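PDB 2WOL: clavulanic acid biosynthesis oligopeptide binding protein 2 from Streptomyces clavuligerus, which probably binds peptides or peptide-like compounds as an extracellular solute-binding protein and belongs to the biosynthetic pathway of the beta-lactamase inhibitor clavulanic acid. Local coordinates for residues Ala15-Gly20 and Leu532-Asn536; Gly396-Phe402 and Asp426-Phe431; Arg108-Gly112 and Arg230-Trp234. All coordinates share one frame; numbering follows the deposited sequence.

Interactions 1 and 2 reach the same mixed sheet: interaction 1 through the end of strand 523-534, interaction 2 through strand 391-398. Their centres lie about 30 Å apart. Interaction 3 joins two loops, one following strand 98-102 and the other strand 225-230, and its centre is about 42 Å from that of interaction 2. All three are partly buried; the centre of interaction 2 is nearest that of the chain (about 18 Å) and interaction 3 farthest (about 29 Å). Chemistry differs with place. A buried arginine grips an N-terminal turn in interaction 1, aromatic rings and a glutamine pack above the strand in interaction 2, and a histidine ring on glycine with a bridging water joins the turns of interaction 3.

Interaction 1 of 3, residues Ala15-Gly20 and Leu532-Asn536; sequences AGWDAG and LHFRN
Arg535 reaches from the end of strand 523-534 into the N-terminal segment 15-20, and its guanidinium group meets the turn formed by Gly16 to Ala19. The group lies with Gly16 O close to its plane. NH2 donates to Gly16 O over 2.7 Å, and the N-H...O angle is 152°. That oxygen also closes the type II beta turn by accepting from Ala19 N at 3.1 Å, and the two donors arrive from opposite faces of its carbonyl plane. Although the first torsion sets CG between the backbone N and the carbonyl carbon (chi1 42°), the chain then runs extended to NE, which carries the charged end to the turn. Ala19 CB packs 3.7 Å from Arg535 NH2. On the other branch, a water 2.8 Å from Ala15 N accepts weakly from Arg535 NH1. Asp297 and Ser294 complete the hold on the arginine: the aspartate forms a salt bridge with NE and also accepts from Gly20 N, while Ser294 O takes NH1. The second point of touch is apolar. Trp17 CH2 meets the CD2 branch of Leu532 at 3.6 Å, the two side chains lying aslant. The indole also makes a cation-pi contact with Arg293, and Asp18 OD1, bonded to Asn298 N, sits near the rim of one indole face. A buried arginine thus ties a type II turn, with Asp18 in the left-handed conformation at its third position, to the end of strand 523-534 in the mixed sheet of this family 5 solute-binding protein.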
loop_
_atom_site.group_PDB
_atom_site.type_symbol
_atom_site.label_atom_id
_atom_site.label_comp_id
_atom_site.label_asym_id
_atom_site.label_seq_id
_atom_site.Cartn_x
_atom_site.Cartn_y
_atom_site.Cartn_z
ATOM N N ALA A 15 -9.887 18.701 18.152
ATOM C CA ALA A 15 -8.747 19.499 17.701
ATOM C C ALA A 15 -9.011 20.297 16.426
ATOM O O ALA A 15 -8.334 21.296 16.167
ATOM C CB ALA A 15 -7.518 18.609 17.520
ATOM N N GLY A 16 -9.977 19.842 15.630
ATOM C CA GLY A 16 -10.356 20.522 14.394
ATOM C C GLY A 16 -10.234 19.650 13.161
ATOM O O GLY A 16 -9.434 18.713 13.128
ATOM N N TRP A 17 -11.035 19.967 12.145
ATOM C CA TRP A 17 -10.975 19.307 10.844
ATOM C C TRP A 17 -9.537 19.238 10.325
ATOM O O TRP A 17 -8.828 20.249 10.309
ATOM C CB TRP A 17 -11.854 20.081 9.857
ATOM C CG TRP A 17 -11.873 19.549 8.459
ATOM C CD1 TRP A 17 -11.134 19.994 7.407
ATOM C CD2 TRP A 17 -12.695 18.490 7.954
ATOM N NE1 TRP A 17 -11.433 19.270 6.276
ATOM C CE2 TRP A 17 -12.392 18.341 6.584
ATOM C CE3 TRP A 17 -13.658 17.648 8.530
ATOM C CZ2 TRP A 17 -13.016 17.381 5.775
ATOM C CZ3 TRP A 17 -14.282 16.694 7.727
ATOM C CH2 TRP A 17 -13.954 16.569 6.363
ATOM N N ASP A 18 -9.115 18.034 9.926
ATOM C CA ASP A 18 -7.786 17.787 9.345
ATOM C C ASP A 18 -6.591 18.040 10.276
ATOM O O ASP A 18 -5.448 18.076 9.810
ATOM C CB ASP A 18 -7.592 18.570 8.031
ATOM C CG ASP A 18 -7.943 17.756 6.796
ATOM O OD1 ASP A 18 -8.373 16.590 6.920
ATOM O OD2 ASP A 18 -7.775 18.289 5.677
ATOM N N ALA A 19 -6.842 18.188 11.577
ATOM C CA ALA A 19 -5.770 18.479 12.533
ATOM C C ALA A 19 -4.697 17.387 12.582
ATOM O O ALA A 19 -3.541 17.657 12.927
ATOM C CB ALA A 19 -6.344 18.734 13.918
ATOM N N GLY A 20 -5.090 16.159 12.242
ATOM C CA GLY A 20 -4.171 15.016 12.233
ATOM C C GLY A 20 -3.492 14.760 10.898
ATOM O O GLY A 20 -2.807 13.748 10.732
ATOM N N LEU A 532 -12.065 9.384 5.046
ATOM C CA LEU A 532 -12.427 10.113 6.257
ATOM C C LEU A 532 -12.168 9.251 7.483
ATOM O O LEU A 532 -12.838 8.242 7.677
ATOM C CB LEU A 532 -13.899 10.534 6.216
ATOM C CG LEU A 532 -14.273 11.660 5.249
ATOM C CD1 LEU A 532 -15.765 11.731 5.074
ATOM C CD2 LEU A 532 -13.740 13.000 5.720
ATOM N N HIS A 533 -11.187 9.644 8.293
ATOM C CA HIS A 533 -10.921 8.952 9.554
ATOM C C HIS A 533 -11.516 9.734 10.712
ATOM O O HIS A 533 -11.421 10.961 10.740
ATOM C CB HIS A 533 -9.420 8.817 9.810
ATOM C CG HIS A 533 -8.677 8.025 8.779
ATOM N ND1 HIS A 533 -9.081 6.776 8.350
ATOM C CD2 HIS A 533 -7.515 8.288 8.133
ATOM C CE1 HIS A 533 -8.212 6.318 7.464
ATOM N NE2 HIS A 533 -7.252 7.215 7.317
ATOM N N PHE A 534 -12.099 9.017 11.672
ATOM C CA PHE A 534 -12.660 9.620 12.885
ATOM C C PHE A 534 -11.776 9.279 14.085
ATOM O O PHE A 534 -11.419 8.123 14.292
ATOM C CB PHE A 534 -14.094 9.118 13.114
ATOM C CG PHE A 534 -14.824 9.834 14.221
ATOM C CD1 PHE A 534 -15.559 10.987 13.950
ATOM C CD2 PHE A 534 -14.788 9.354 15.531
ATOM C CE1 PHE A 534 -16.237 11.658 14.967
ATOM C CE2 PHE A 534 -15.472 10.026 16.563
ATOM C CZ PHE A 534 -16.194 11.177 16.267
ATOM N N ARG A 535 -11.415 10.294 14.862
ATOM C CA ARG A 535 -10.578 10.099 16.048
ATOM C C ARG A 535 -11.311 10.577 17.289
ATOM O O ARG A 535 -11.737 11.733 17.365
ATOM C CB ARG A 535 -9.242 10.848 15.920
ATOM C CG ARG A 535 -9.376 12.251 15.339
ATOM C CD ARG A 535 -8.117 13.105 15.477
ATOM N NE ARG A 535 -8.142 14.107 14.417
ATOM C CZ ARG A 535 -8.803 15.261 14.481
ATOM N NH1 ARG A 535 -9.451 15.611 15.591
ATOM N NH2 ARG A 535 -8.804 16.070 13.430
ATOM N N ASN A 536 -11.461 9.695 18.269
ATOM C CA ASN A 536 -12.044 10.119 19.533
ATOM C C ASN A 536 -11.091 11.037 20.298
ATOM O O ASN A 536 -9.874 10.850 20.238
ATOM C CB ASN A 536 -12.504 8.917 20.345
ATOM C CG ASN A 536 -13.890 8.460 19.938
ATOM O OD1 ASN A 536 -14.842 9.242 19.978
ATOM N ND2 ASN A 536 -14.012 7.205 19.517
HETATM O O HOH W 1 -9.392 16.001 18.788
#

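Interaction 2 of 3, residues Gly396-Phe402 and Asp426-Phe431; sequences GTQRGKF and DVATYF
Tyr430 OH comes to 3.4 Å from Thr397 CA on strand 391-398 and is hydrogen-bonded to Val450 O on the adjacent strand 448-453. Tyr430 CG stands opposite its backbone N (chi1 -169°), which sends the phenol across strand 391-398. Gln398 lies over one face of that ring: its CG is 3.5 Å from the ring centroid and 15° off the normal, a CH-pi contact. The glutamine chain is extended beyond CG, which carries NE2 past Tyr430 CB at 3.2 Å to end 3.8 Å from Phe431 CZ. The amide is steeply inclined to the phenol. Phe402, at the start of helix 401-414, turns its edge toward the Tyr430 face in an offset edge-to-face pair, the planes at 73° and CE2 of Phe402 4.0 Å from CE2 of Tyr430. Gln398 OE1 lies above one face of Phe402 near its rim, leaving the amide wedged among three aromatic side chains. At the exposed end, Val427 CG2 packs 4.2 Å from Arg399 N, while the Arg399 guanidinium forms its salt bridge with Glu424. The segments are therefore joined chiefly by aromatic and aliphatic surfaces, and the phenol hydroxyl is held by the neighbouring strand 448-453. Ring orientation and close packing, rather than direct polar bonds between the segments, probably help set how 426-431 sits on the strand-to-helix connection.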
loop_
_atom_site.group_PDB
_atom_site.type_symbol
_atom_site.label_atom_id
_atom_site.label_comp_id
_atom_site.label_asym_id
_atom_site.label_seq_id
_atom_site.Cartn_x
_atom_site.Cartn_y
_atom_site.Cartn_z
ATOM N N GLY A 396 -14.089 -4.666 -17.691
ATOM C CA GLY A 396 -14.099 -5.551 -16.528
ATOM C C GLY A 396 -14.113 -4.765 -15.232
ATOM O O GLY A 396 -13.443 -3.736 -15.114
ATOM N N THR A 397 -14.873 -5.251 -14.253
ATOM C CA THR A 397 -15.024 -4.550 -12.980
ATOM C C THR A 397 -15.473 -5.487 -11.854
ATOM O O THR A 397 -15.709 -6.673 -12.085
ATOM C CB THR A 397 -16.006 -3.357 -13.116
ATOM O OG1 THR A 397 -15.932 -2.535 -11.949
ATOM C CG2 THR A 397 -17.441 -3.835 -13.311
ATOM N N GLN A 398 -15.554 -4.939 -10.641
ATOM C CA GLN A 398 -16.149 -5.603 -9.475
ATOM C C GLN A 398 -17.555 -5.064 -9.273
ATOM O O GLN A 398 -17.870 -3.963 -9.730
ATOM C CB GLN A 398 -15.380 -5.247 -8.198
ATOM C CG GLN A 398 -13.968 -5.761 -8.057
ATOM C CD GLN A 398 -13.334 -5.333 -6.735
ATOM O OE1 GLN A 398 -13.779 -4.373 -6.097
ATOM N NE2 GLN A 398 -12.295 -6.046 -6.318
ATOM N N ARG A 399 -18.385 -5.815 -8.550
ATOM C CA ARG A 399 -19.625 -5.278 -7.988
ATOM C C ARG A 399 -19.311 -4.174 -6.980
ATOM O O ARG A 399 -18.278 -4.218 -6.308
ATOM C CB ARG A 399 -20.434 -6.386 -7.304
ATOM C CG ARG A 399 -21.399 -7.112 -8.227
ATOM C CD ARG A 399 -21.835 -8.464 -7.668
ATOM N NE ARG A 399 -20.833 -9.512 -7.882
ATOM C CZ ARG A 399 -20.790 -10.322 -8.940
ATOM N NH1 ARG A 399 -21.690 -10.217 -9.910
ATOM N NH2 ARG A 399 -19.837 -11.243 -9.028
ATOM N N GLY A 400 -20.194 -3.182 -6.886
ATOM C CA GLY A 400 -20.040 -2.099 -5.915
ATOM C C GLY A 400 -19.562 -0.794 -6.523
ATOM O O GLY A 400 -20.038 -0.382 -7.583
ATOM N N LYS A 401 -18.617 -0.145 -5.846
ATOM C CA LYS A 401 -18.111 1.167 -6.259
ATOM C C LYS A 401 -17.398 1.115 -7.610
ATOM O O LYS A 401 -17.462 2.068 -8.392
ATOM C CB LYS A 401 -17.179 1.746 -5.188
ATOM C CG LYS A 401 -17.157 3.270 -5.131
ATOM C CD LYS A 401 -18.442 3.828 -4.529
ATOM C CE LYS A 401 -18.428 5.348 -4.496
ATOM N NZ LYS A 401 -19.799 5.918 -4.346
ATOM N N PHE A 402 -16.720 -0.001 -7.869
ATOM C CA PHE A 402 -16.050 -0.231 -9.148
ATOM C C PHE A 402 -17.061 -0.300 -10.289
ATOM O O PHE A 402 -16.771 0.148 -11.402
ATOM C CB PHE A 402 -15.229 -1.523 -9.098
ATOM C CG PHE A 402 -13.869 -1.373 -8.467
ATOM C CD1 PHE A 402 -13.610 -0.374 -7.529
ATOM C CD2 PHE A 402 -12.852 -2.265 -8.789
ATOM C CE1 PHE A 402 -12.351 -0.255 -6.942
ATOM C CE2 PHE A 402 -11.596 -2.157 -8.204
ATOM C CZ PHE A 402 -11.343 -1.149 -7.282
ATOM N N ASP A 426 -15.681 -11.767 -9.747
ATOM C CA ASP A 426 -15.732 -12.025 -8.306
ATOM C C ASP A 426 -14.851 -11.048 -7.526
ATOM O O ASP A 426 -13.687 -10.831 -7.876
ATOM C CB ASP A 426 -15.300 -13.464 -8.014
ATOM C CG ASP A 426 -15.817 -13.979 -6.677
ATOM O OD1 ASP A 426 -15.864 -13.206 -5.693
ATOM O OD2 ASP A 426 -16.171 -15.174 -6.611
ATOM N N VAL A 427 -15.421 -10.470 -6.470
ATOM C CA VAL A 427 -14.752 -9.452 -5.658
ATOM C C VAL A 427 -13.521 -10.002 -4.927
ATOM O O VAL A 427 -12.438 -9.414 -4.996
ATOM C CB VAL A 427 -15.739 -8.800 -4.639
ATOM C CG1 VAL A 427 -15.011 -7.854 -3.688
ATOM C CG2 VAL A 427 -16.855 -8.059 -5.371
ATOM N N ALA A 428 -13.700 -11.133 -4.245
ATOM C CA ALA A 428 -12.661 -11.724 -3.398
ATOM C C ALA A 428 -11.390 -12.112 -4.158
ATOM O O ALA A 428 -10.288 -12.026 -3.611
ATOM C CB ALA A 428 -13.216 -12.926 -2.647
ATOM N N THR A 429 -11.550 -12.529 -5.413
ATOM C CA THR A 429 -10.425 -12.984 -6.230
ATOM C C THR A 429 -10.108 -12.040 -7.394
ATOM O O THR A 429 -9.430 -12.433 -8.342
ATOM C CB THR A 429 -10.684 -14.390 -6.808
ATOM O OG1 THR A 429 -11.860 -14.360 -7.626
ATOM C CG2 THR A 429 -10.857 -15.420 -5.693
ATOM N N TYR A 430 -10.590 -10.801 -7.313
ATOM C CA TYR A 430 -10.448 -9.836 -8.409
ATOM C C TYR A 430 -8.995 -9.592 -8.815
ATOM O O TYR A 430 -8.691 -9.435 -9.999
ATOM C CB TYR A 430 -11.125 -8.515 -8.042
ATOM C CG TYR A 430 -11.273 -7.543 -9.195
ATOM C CD1 TYR A 430 -12.161 -7.803 -10.241
ATOM C CD2 TYR A 430 -10.543 -6.354 -9.229
ATOM C CE1 TYR A 430 -12.311 -6.911 -11.294
ATOM C CE2 TYR A 430 -10.688 -5.449 -10.281
ATOM C CZ TYR A 430 -11.572 -5.738 -11.310
ATOM O OH TYR A 430 -11.726 -4.857 -12.355
ATOM N N PHE A 431 -8.102 -9.576 -7.831
ATOM C CA PHE A 431 -6.690 -9.292 -8.078
ATOM C C PHE A 431 -5.857 -10.561 -8.305
ATOM O O PHE A 431 -4.819 -10.520 -8.965
ATOM C CB PHE A 431 -6.124 -8.427 -6.942
ATOM C CG PHE A 431 -7.013 -7.262 -6.571
ATOM C CD1 PHE A 431 -7.805 -7.308 -5.428
ATOM C CD2 PHE A 431 -7.077 -6.131 -7.380
ATOM C CE1 PHE A 431 -8.637 -6.236 -5.087
ATOM C CE2 PHE A 431 -7.903 -5.055 -7.051
ATOM C CZ PHE A 431 -8.685 -5.109 -5.903
#

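Interaction 3 of 3, residues Arg108-Gly112 and Arg230-Trp234; sequences RYDDG and RNPHW
The His233 imidazole lies with one face on Gly112, whose CA stands 3.5 Å from the ring centroid and only 3° off the normal, a nearly central CH-pi contact. At the ring edge, CD2 approaches Asp110 O at 3.4 Å. His233 ND1 lies at the edge of the Arg108 guanidinium, near its plane, with the two flat groups inclined by 53°; the Arg108 chain runs past the ring and its CB is 4.0 Å from His233 CB. Each segment contains a type I beta turn, Tyr109 to Gly112 and Asn231 to Trp234. The first is closed by Gly112 N donating to Tyr109 O over 2.9 Å, and His233 CB packs against the same oxygen. Asn231 has CG opposite its backbone N (chi1 173°), placing OD1 3.2 Å from Asp110 CA and within reach of His233 N, which donates from above the carbonyl plane over 2.9 Å to form an Asx turn. Asn231 ND2 bonds to Gly213 O, while Asp110 OD1 takes Ser211 N and a salt bridge from Arg210. A water accepts from Arg108 N and donates to His233 O, joining the two backbones. The Asn231 amide and Asp110 carboxylate are thus engaged within their own turn or by residues 210-213, and the turns meet through CH groups, one ring face and a bridging water. The nearby guanidinium would probably disfavour protonation of His233.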
loop_
_atom_site.group_PDB
_atom_site.type_symbol
_atom_site.label_atom_id
_atom_site.label_comp_id
_atom_site.label_asym_id
_atom_site.label_seq_id
_atom_site.Cartn_x
_atom_site.Cartn_y
_atom_site.Cartn_z
ATOM N N ARG A 108 16.254 -8.294 22.771
ATOM C CA ARG A 108 15.621 -9.561 23.127
ATOM C C ARG A 108 14.184 -9.687 22.624
ATOM O O ARG A 108 13.471 -8.689 22.503
ATOM C CB ARG A 108 15.642 -9.747 24.651
ATOM C CG ARG A 108 17.021 -10.030 25.242
ATOM C CD ARG A 108 16.979 -10.025 26.764
ATOM N NE ARG A 108 18.280 -10.358 27.345
ATOM C CZ ARG A 108 18.504 -10.549 28.645
ATOM N NH1 ARG A 108 17.514 -10.442 29.526
ATOM N NH2 ARG A 108 19.726 -10.850 29.067
ATOM N N TYR A 109 13.776 -10.922 22.334
ATOM C CA TYR A 109 12.383 -11.243 22.035
ATOM C C TYR A 109 11.565 -11.343 23.315
ATOM O O TYR A 109 12.117 -11.336 24.416
ATOM C CB TYR A 109 12.271 -12.573 21.283
ATOM C CG TYR A 109 12.951 -12.589 19.940
ATOM C CD1 TYR A 109 14.198 -13.186 19.780
ATOM C CD2 TYR A 109 12.347 -12.003 18.826
ATOM C CE1 TYR A 109 14.825 -13.201 18.549
ATOM C CE2 TYR A 109 12.967 -12.013 17.590
ATOM C CZ TYR A 109 14.205 -12.612 17.461
ATOM O OH TYR A 109 14.829 -12.628 16.245
ATOM N N ASP A 110 10.250 -11.471 23.152
ATOM C CA ASP A 110 9.311 -11.596 24.272
ATOM C C ASP A 110 9.566 -12.790 25.202
ATOM O O ASP A 110 9.072 -12.808 26.331
ATOM C CB ASP A 110 7.877 -11.655 23.744
ATOM C CG ASP A 110 7.619 -12.890 22.911
ATOM O OD1 ASP A 110 8.317 -13.074 21.890
ATOM O OD2 ASP A 110 6.717 -13.672 23.277
ATOM N N ASP A 111 10.315 -13.781 24.719
ATOM C CA ASP A 111 10.659 -14.956 25.525
ATOM C C ASP A 111 12.014 -14.808 26.221
ATOM O O ASP A 111 12.490 -15.740 26.874
ATOM C CB ASP A 111 10.615 -16.234 24.671
ATOM C CG ASP A 111 11.688 -16.271 23.588
ATOM O OD1 ASP A 111 12.391 -15.260 23.370
ATOM O OD2 ASP A 111 11.829 -17.332 22.947
ATOM N N GLY A 112 12.630 -13.637 26.069
ATOM C CA GLY A 112 13.892 -13.321 26.737
ATOM C C GLY A 112 15.139 -13.709 25.961
ATOM O O GLY A 112 16.254 -13.388 26.377
ATOM N N ARG A 230 1.974 -5.993 26.860
ATOM C CA ARG A 230 3.353 -5.537 26.789
ATOM C C ARG A 230 4.334 -6.700 26.659
ATOM O O ARG A 230 4.160 -7.757 27.276
ATOM C CB ARG A 230 3.717 -4.707 28.016
ATOM C CG ARG A 230 3.043 -3.344 28.077
ATOM C CD ARG A 230 3.768 -2.454 29.081
ATOM N NE ARG A 230 3.118 -1.159 29.271
ATOM C CZ ARG A 230 3.290 -0.107 28.476
ATOM N NH1 ARG A 230 4.091 -0.183 27.420
ATOM N NH2 ARG A 230 2.661 1.032 28.736
ATOM N N ASN A 231 5.349 -6.488 25.832
ATOM C CA ASN A 231 6.488 -7.385 25.740
ATOM C C ASN A 231 7.458 -7.011 26.865
ATOM O O ASN A 231 8.070 -5.943 26.822
ATOM C CB ASN A 231 7.139 -7.244 24.358
ATOM C CG ASN A 231 8.446 -8.021 24.219
ATOM O OD1 ASN A 231 8.963 -8.593 25.177
ATOM N ND2 ASN A 231 8.991 -8.028 23.011
ATOM N N PRO A 232 7.607 -7.893 27.872
ATOM C CA PRO A 232 8.395 -7.524 29.055
ATOM C C PRO A 232 9.894 -7.361 28.788
ATOM O O PRO A 232 10.603 -6.782 29.617
ATOM C CB PRO A 232 8.142 -8.681 30.025
ATOM C CG PRO A 232 7.758 -9.824 29.184
ATOM C CD PRO A 232 7.076 -9.266 27.964
ATOM N N HIS A 233 10.364 -7.847 27.639
ATOM C CA HIS A 233 11.785 -7.784 27.300
ATOM C C HIS A 233 12.142 -6.695 26.290
ATOM O O HIS A 233 13.318 -6.497 25.971
ATOM C CB HIS A 233 12.276 -9.147 26.811
ATOM C CG HIS A 233 12.286 -10.193 27.879
ATOM N ND1 HIS A 233 13.327 -10.329 28.773
ATOM C CD2 HIS A 233 11.378 -11.140 28.209
ATOM C CE1 HIS A 233 13.061 -11.322 29.603
ATOM N NE2 HIS A 233 11.885 -11.830 29.283
ATOM N N TRP A 234 11.130 -5.994 25.784
ATOM C CA TRP A 234 11.370 -4.853 24.909
ATOM C C TRP A 234 11.968 -3.714 25.734
ATOM O O TRP A 234 11.503 -3.434 26.837
ATOM C CB TRP A 234 10.074 -4.428 24.214
ATOM C CG TRP A 234 10.151 -3.140 23.441
ATOM C CD1 TRP A 234 10.624 -2.964 22.167
ATOM C CD2 TRP A 234 9.708 -1.849 23.883
ATOM N NE1 TRP A 234 10.506 -1.644 21.793
ATOM C CE2 TRP A 234 9.953 -0.939 22.832
ATOM C CE3 TRP A 234 9.134 -1.374 25.071
ATOM C CZ2 TRP A 234 9.639 0.420 22.931
ATOM C CZ3 TRP A 234 8.820 -0.021 25.165
ATOM C CH2 TRP A 234 9.079 0.857 24.104
HETATM O O HOH W 2 15.335 -5.877 24.135
#